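Local coordinates for deoxycytidylate deaminase (Cyanophage S-TIM5, PDB 4P9E), which probably converts dCMP to dUMP by zinc-dependent hydrolytic deamination, at residues S23-M28 / G44-P49; H70-A75 / H95-D100. All coordinates share one frame; numbering follows the deposited sequence. Where two conformers were deposited one is given.

Interaction 1 (S23-M28 / G44-P49); sequences SNCKRM and GWNGTP
The side chain of Asn46 faces the loop 23-28 with both ends of its amide, the nitrogen turned to Met28 and the oxygen to Ser23. ND2 donates to Met28 O over 2.5 Å, nearly straight at 171°; the acceptor lies in the amide plane, whereas the donor sits above the plane of the Met28 carbonyl. Torsion about CA-CB places CG between the backbone N and carbonyl carbon of Asn46 (chi1 64°), folding the amide back over its own main chain so that OD1 and O present themselves together to one hydroxyl. Ser23 OG is 2.5 Å from Asn46 OD1 and 2.6 Å from Asn46 O, with a single proton for the two oxygens. The same OG accepts from Cys25 N, closing an ST turn that shapes the loop between helix 6-20 and strand 31-36; OD1 also takes a weak hydrogen bond from Val30 N. Strand 39-45 ends here, at the edge of this chain's own sheet, and Asn46 contacts dTMP in another structure of this protein. On the strand side, the Trp45 ring comes obliquely against the Ser23 backbone, CD1 lying 3.7 Å from CA, while Ile8 of a third subunit packs on the indole. Cys25, modelled in two conformers and disulfide-bonded to Cys57, directs its CB toward the segment 44-49 beside Asn46 and Gly47.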
loop_
_atom_site.group_PDB
_atom_site.type_symbol
_atom_site.label_atom_id
_atom_site.label_comp_id
_atom_site.label_asym_id
_atom_site.label_seq_id
_atom_site.Cartn_x
_atom_site.Cartn_y
_atom_site.Cartn_z
ATOM N N SER A 23 -4.999 22.035 -19.373
ATOM C CA SER A 23 -4.448 21.474 -20.575
ATOM C C SER A 23 -4.100 22.518 -21.646
ATOM O O SER A 23 -4.486 23.679 -21.515
ATOM C CB SER A 23 -5.501 20.629 -21.328
ATOM O OG SER A 23 -5.000 20.132 -22.557
ATOM N N ASN A 24 -3.382 22.128 -22.665
ATOM C CA ASN A 24 -2.824 23.075 -23.623
ATOM C C ASN A 24 -3.266 22.811 -25.076
ATOM O O ASN A 24 -2.760 23.425 -26.019
ATOM C CB ASN A 24 -1.298 23.035 -23.581
ATOM C CG ASN A 24 -0.708 24.411 -23.477
ATOM O OD1 ASN A 24 -0.477 24.917 -22.374
ATOM N ND2 ASN A 24 -0.463 25.039 -24.621
ATOM N N CYS A 25 -4.193 21.881 -25.229
ATOM C CA CYS A 25 -4.632 21.474 -26.545
ATOM C C CYS A 25 -5.735 22.390 -27.037
ATOM O O CYS A 25 -6.658 22.720 -26.302
ATOM C CB CYS A 25 -5.061 20.015 -26.520
ATOM S SG CYS A 25 -3.882 18.957 -25.730
ATOM N N LYS A 26 -5.606 22.823 -28.284
ATOM C CA LYS A 26 -6.507 23.807 -28.838
ATOM C C LYS A 26 -7.729 23.100 -29.394
ATOM O O LYS A 26 -8.809 23.686 -29.488
ATOM C CB LYS A 26 -5.792 24.624 -29.915
ATOM C CG LYS A 26 -4.460 25.215 -29.451
ATOM C CD LYS A 26 -4.617 25.961 -28.137
ATOM C CE LYS A 26 -3.275 26.206 -27.466
ATOM N NZ LYS A 26 -3.445 26.660 -26.057
ATOM N N ARG A 27 -7.560 21.828 -29.745
ATOM C CA ARG A 27 -8.667 21.044 -30.267
ATOM C C ARG A 27 -9.672 20.720 -29.154
ATOM O O ARG A 27 -10.852 21.073 -29.235
ATOM C CB ARG A 27 -8.160 19.761 -30.931
ATOM C CG ARG A 27 -9.043 19.285 -32.080
ATOM C CD ARG A 27 -8.558 17.975 -32.698
ATOM N NE ARG A 27 -9.204 16.807 -32.102
ATOM C CZ ARG A 27 -9.279 15.612 -32.680
ATOM N NH1 ARG A 27 -8.748 15.415 -33.880
ATOM N NH2 ARG A 27 -9.894 14.609 -32.059
ATOM N N MET A 28 -9.199 20.062 -28.105
ATOM C CA MET A 28 -10.085 19.651 -27.031
ATOM C C MET A 28 -9.366 19.709 -25.707
ATOM O O MET A 28 -8.263 19.191 -25.589
ATOM C CB MET A 28 -10.527 18.223 -27.271
ATOM C CG MET A 28 -11.911 17.922 -26.805
ATOM S SD MET A 28 -12.323 16.300 -27.436
ATOM C CE MET A 28 -14.068 16.511 -27.813
ATOM N N GLY A 44 -6.258 14.221 -13.955
ATOM C CA GLY A 44 -5.577 14.096 -15.217
ATOM C C GLY A 44 -6.195 14.998 -16.253
ATOM O O GLY A 44 -7.373 15.336 -16.205
ATOM N N TRP A 45 -5.372 15.402 -17.200
ATOM C CA TRP A 45 -5.862 16.203 -18.280
ATOM C C TRP A 45 -5.122 15.836 -19.548
ATOM O O TRP A 45 -4.208 15.015 -19.547
ATOM C CB TRP A 45 -5.743 17.693 -17.955
ATOM C CG TRP A 45 -4.339 18.161 -17.674
ATOM C CD1 TRP A 45 -3.395 18.515 -18.594
ATOM C CD2 TRP A 45 -3.721 18.332 -16.385
ATOM N NE1 TRP A 45 -2.243 18.889 -17.970
ATOM C CE2 TRP A 45 -2.406 18.789 -16.621
ATOM C CE3 TRP A 45 -4.150 18.139 -15.067
ATOM C CZ2 TRP A 45 -1.510 19.056 -15.578
ATOM C CZ3 TRP A 45 -3.261 18.408 -14.028
ATOM C CH2 TRP A 45 -1.957 18.863 -14.291
ATOM N N ASN A 46 -5.546 16.361 -20.682
ATOM C CA ASN A 46 -4.919 15.911 -21.913
ATOM C C ASN A 46 -3.701 16.740 -22.296
ATOM O O ASN A 46 -3.682 17.950 -22.126
ATOM C CB ASN A 46 -5.930 15.789 -23.059
ATOM C CG ASN A 46 -6.526 17.105 -23.448
ATOM O OD1 ASN A 46 -6.459 18.073 -22.702
ATOM N ND2 ASN A 46 -7.112 17.155 -24.629
ATOM N N GLY A 47 -2.670 16.073 -22.793
ATOM C CA GLY A 47 -1.459 16.759 -23.172
ATOM C C GLY A 47 -0.248 15.872 -23.319
ATOM O O GLY A 47 -0.328 14.653 -23.249
ATOM N N THR A 48 0.889 16.515 -23.525
ATOM C CA THR A 48 2.167 15.841 -23.738
ATOM C C THR A 48 2.810 15.419 -22.421
ATOM O O THR A 48 2.581 16.042 -21.376
ATOM C CB THR A 48 3.167 16.756 -24.488
ATOM O OG1 THR A 48 3.573 17.841 -23.637
ATOM C CG2 THR A 48 2.540 17.295 -25.754
ATOM N N PRO A 49 3.629 14.378 -22.498
ATOM C CA PRO A 49 4.264 13.781 -21.328
ATOM C C PRO A 49 5.239 14.744 -20.692
ATOM O O PRO A 49 5.782 15.602 -21.375
ATOM C CB PRO A 49 5.013 12.593 -21.921
ATOM C CG PRO A 49 4.207 12.207 -23.085
ATOM C CD PRO A 49 3.663 13.476 -23.658
#

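Interaction 2 (H70-A75 / H95-D100); sequences HAEQNA and HSPCPD. With ZN (zinc ion), chain B.
His70 and Cys98 meet through the zinc ion that both bind, the metal lying 2.0 Å from His70 ND1 and 2.2 Å from Cys98 SG. The sulfur comes to the edge of the imidazole, in its plane, at 3.3 Å from ND1. With SG set between the backbone N and carbonyl carbon of Cys98 (chi1 78°), the sulfur turns back toward the metal and also caps a backbone N early in helix 99-107. Cys101 supplies the third protein ligand, and a water at 2.5 Å completes the zinc site. This is the HAE and PCxxC pairing of zinc-dependent cytidine deaminases. His70 is the N-cap of helix 71-80, where Gln73 OE1 accepts from its backbone N. Both ligands are partly exposed, and on this more open side the metal rather than packing joins the segments. The packed part is buried: Glu72, the predicted proton donor, bends at chi2 (88°) and crosses Pro97 at about a right angle, OE2 reaching CB at 3.4 Å. The zinc-bound water links the two parts, donating to Glu72 OE2 over 2.6 Å and accepting from Cys98 N. Behind the buried half, Glu72 rests on Leu91 and Cys93 of strand 90-93, and Pro97 on Ile125 and Leu128 of helix 123-130; Phe67 of a second subunit packs against Pro99.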
loop_
_atom_site.group_PDB
_atom_site.type_symbol
_atom_site.label_atom_id
_atom_site.label_comp_id
_atom_site.label_asym_id
_atom_site.label_seq_id
_atom_site.Cartn_x
_atom_site.Cartn_y
_atom_site.Cartn_z
ATOM N N HIS A 70 -4.411 11.208 -23.290
ATOM C CA HIS A 70 -5.744 11.637 -22.928
ATOM C C HIS A 70 -5.792 11.789 -21.419
ATOM O O HIS A 70 -4.970 11.218 -20.708
ATOM C CB HIS A 70 -6.766 10.619 -23.398
ATOM C CG HIS A 70 -6.814 10.469 -24.885
ATOM N ND1 HIS A 70 -7.576 9.506 -25.508
ATOM C CD2 HIS A 70 -6.206 11.165 -25.869
ATOM C CE1 HIS A 70 -7.419 9.607 -26.817
ATOM N NE2 HIS A 70 -6.598 10.606 -27.060
ATOM N N ALA A 71 -6.749 12.571 -20.942
ATOM C CA ALA A 71 -6.932 12.808 -19.519
ATOM C C ALA A 71 -7.063 11.492 -18.750
ATOM O O ALA A 71 -6.556 11.355 -17.637
ATOM C CB ALA A 71 -8.168 13.668 -19.300
ATOM N N GLU A 72 -7.747 10.527 -19.358
ATOM C CA GLU A 72 -8.005 9.250 -18.718
ATOM C C GLU A 72 -6.714 8.446 -18.627
ATOM O O GLU A 72 -6.446 7.814 -17.614
ATOM C CB GLU A 72 -9.089 8.457 -19.477
ATOM C CG GLU A 72 -10.430 9.178 -19.697
ATOM C CD GLU A 72 -10.466 10.016 -20.980
ATOM O OE1 GLU A 72 -9.452 10.677 -21.319
ATOM O OE2 GLU A 72 -11.527 10.021 -21.645
ATOM N N GLN A 73 -5.913 8.465 -19.687
ATOM C CA GLN A 73 -4.564 7.908 -19.643
ATOM C C GLN A 73 -3.670 8.486 -18.520
ATOM O O GLN A 73 -2.971 7.744 -17.831
ATOM C CB GLN A 73 -3.899 8.045 -21.004
ATOM C CG GLN A 73 -4.426 7.032 -21.986
ATOM C CD GLN A 73 -4.158 7.387 -23.441
ATOM O OE1 GLN A 73 -3.477 8.363 -23.748
ATOM N NE2 GLN A 73 -4.722 6.592 -24.350
ATOM N N ASN A 74 -3.717 9.799 -18.330
ATOM C CA ASN A 74 -2.997 10.427 -17.226
ATOM C C ASN A 74 -3.454 9.990 -15.829
ATOM O O ASN A 74 -2.631 9.643 -14.970
ATOM C CB ASN A 74 -3.038 11.943 -17.350
ATOM C CG ASN A 74 -1.872 12.480 -18.133
ATOM O OD1 ASN A 74 -0.754 11.974 -18.018
ATOM N ND2 ASN A 74 -2.117 13.504 -18.939
ATOM N N ALA A 75 -4.758 10.005 -15.606
ATOM C CA ALA A 75 -5.305 9.530 -14.351
ATOM C C ALA A 75 -4.882 8.077 -14.078
ATOM O O ALA A 75 -4.356 7.758 -13.010
ATOM C CB ALA A 75 -6.832 9.674 -14.351
ATOM N N HIS A 95 -15.357 14.519 -20.788
ATOM C CA HIS A 95 -15.804 13.931 -22.035
ATOM C C HIS A 95 -15.984 12.434 -21.972
ATOM O O HIS A 95 -15.303 11.760 -21.216
ATOM C CB HIS A 95 -14.842 14.272 -23.157
ATOM C CG HIS A 95 -14.807 15.731 -23.485
ATOM N ND1 HIS A 95 -14.235 16.663 -22.648
ATOM C CD2 HIS A 95 -15.304 16.412 -24.538
ATOM C CE1 HIS A 95 -14.365 17.863 -23.186
ATOM N NE2 HIS A 95 -15.001 17.742 -24.335
ATOM N N SER A 96 -16.944 11.943 -22.752
ATOM C CA SER A 96 -17.063 10.536 -23.094
ATOM C C SER A 96 -15.681 10.062 -23.553
ATOM O O SER A 96 -14.984 10.801 -24.239
ATOM C CB SER A 96 -18.132 10.379 -24.193
ATOM O OG SER A 96 -17.833 9.362 -25.143
ATOM N N PRO A 97 -15.244 8.863 -23.121
ATOM C CA PRO A 97 -13.909 8.401 -23.522
ATOM C C PRO A 97 -13.828 7.711 -24.881
ATOM O O PRO A 97 -14.780 7.091 -25.335
ATOM C CB PRO A 97 -13.523 7.421 -22.409
ATOM C CG PRO A 97 -14.794 6.968 -21.863
ATOM C CD PRO A 97 -15.745 8.115 -21.960
ATOM N N CYS A 98 -12.666 7.834 -25.510
ATOM C CA CYS A 98 -12.370 7.187 -26.784
ATOM C C CYS A 98 -12.335 5.676 -26.604
ATOM O O CYS A 98 -12.358 5.195 -25.477
ATOM C CB CYS A 98 -11.035 7.713 -27.342
ATOM S SG CYS A 98 -9.526 7.034 -26.589
ATOM N N PRO A 99 -12.301 4.912 -27.710
ATOM C CA PRO A 99 -12.205 3.459 -27.554
ATOM C C PRO A 99 -10.943 2.976 -26.822
ATOM O O PRO A 99 -11.046 1.990 -26.098
ATOM C CB PRO A 99 -12.214 2.957 -29.003
ATOM C CG PRO A 99 -12.992 3.971 -29.724
ATOM C CD PRO A 99 -12.583 5.277 -29.113
ATOM N N ASP A 100 -9.802 3.647 -26.995
ATOM C CA ASP A 100 -8.546 3.224 -26.365
ATOM C C ASP A 100 -8.562 3.427 -24.845
ATOM O O ASP A 100 -7.991 2.637 -24.087
ATOM C CB ASP A 100 -7.342 3.966 -26.963
ATOM C CG ASP A 100 -7.259 3.841 -28.490
ATOM O OD1 ASP A 100 -7.665 2.775 -29.031
ATOM O OD2 ASP A 100 -6.790 4.816 -29.142
HETATM ZN ZN ZN B . -9.135 8.438 -24.964
HETATM O O HOH W 1 -10.804 10.028 -24.136
#

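Interactions 1 and 2 border the same active-site region, their centres 11 Å apart. Segment 44-49 joins them directly: Trp45 O probably accepts a hydrogen bond from Asn74 ND2 at 2.7 Å, and Trp45 CA packs on Ala71 CB at 3.6 Å, which holds the end of strand 39-45 against the start of helix 71-80. Met28 CE adds a second bridge, touching His95 CD2 at 3.5 Å. The side chain of Asn46 lies about 5 Å from that of His70 and about 8 Å from the zinc ion, nearest atoms in both cases. Asn46, Ala71, Glu72 and Cys98 all contact dTMP in structures of this protein, consistent with the two interactions lining one nucleotide pocket beside the metal.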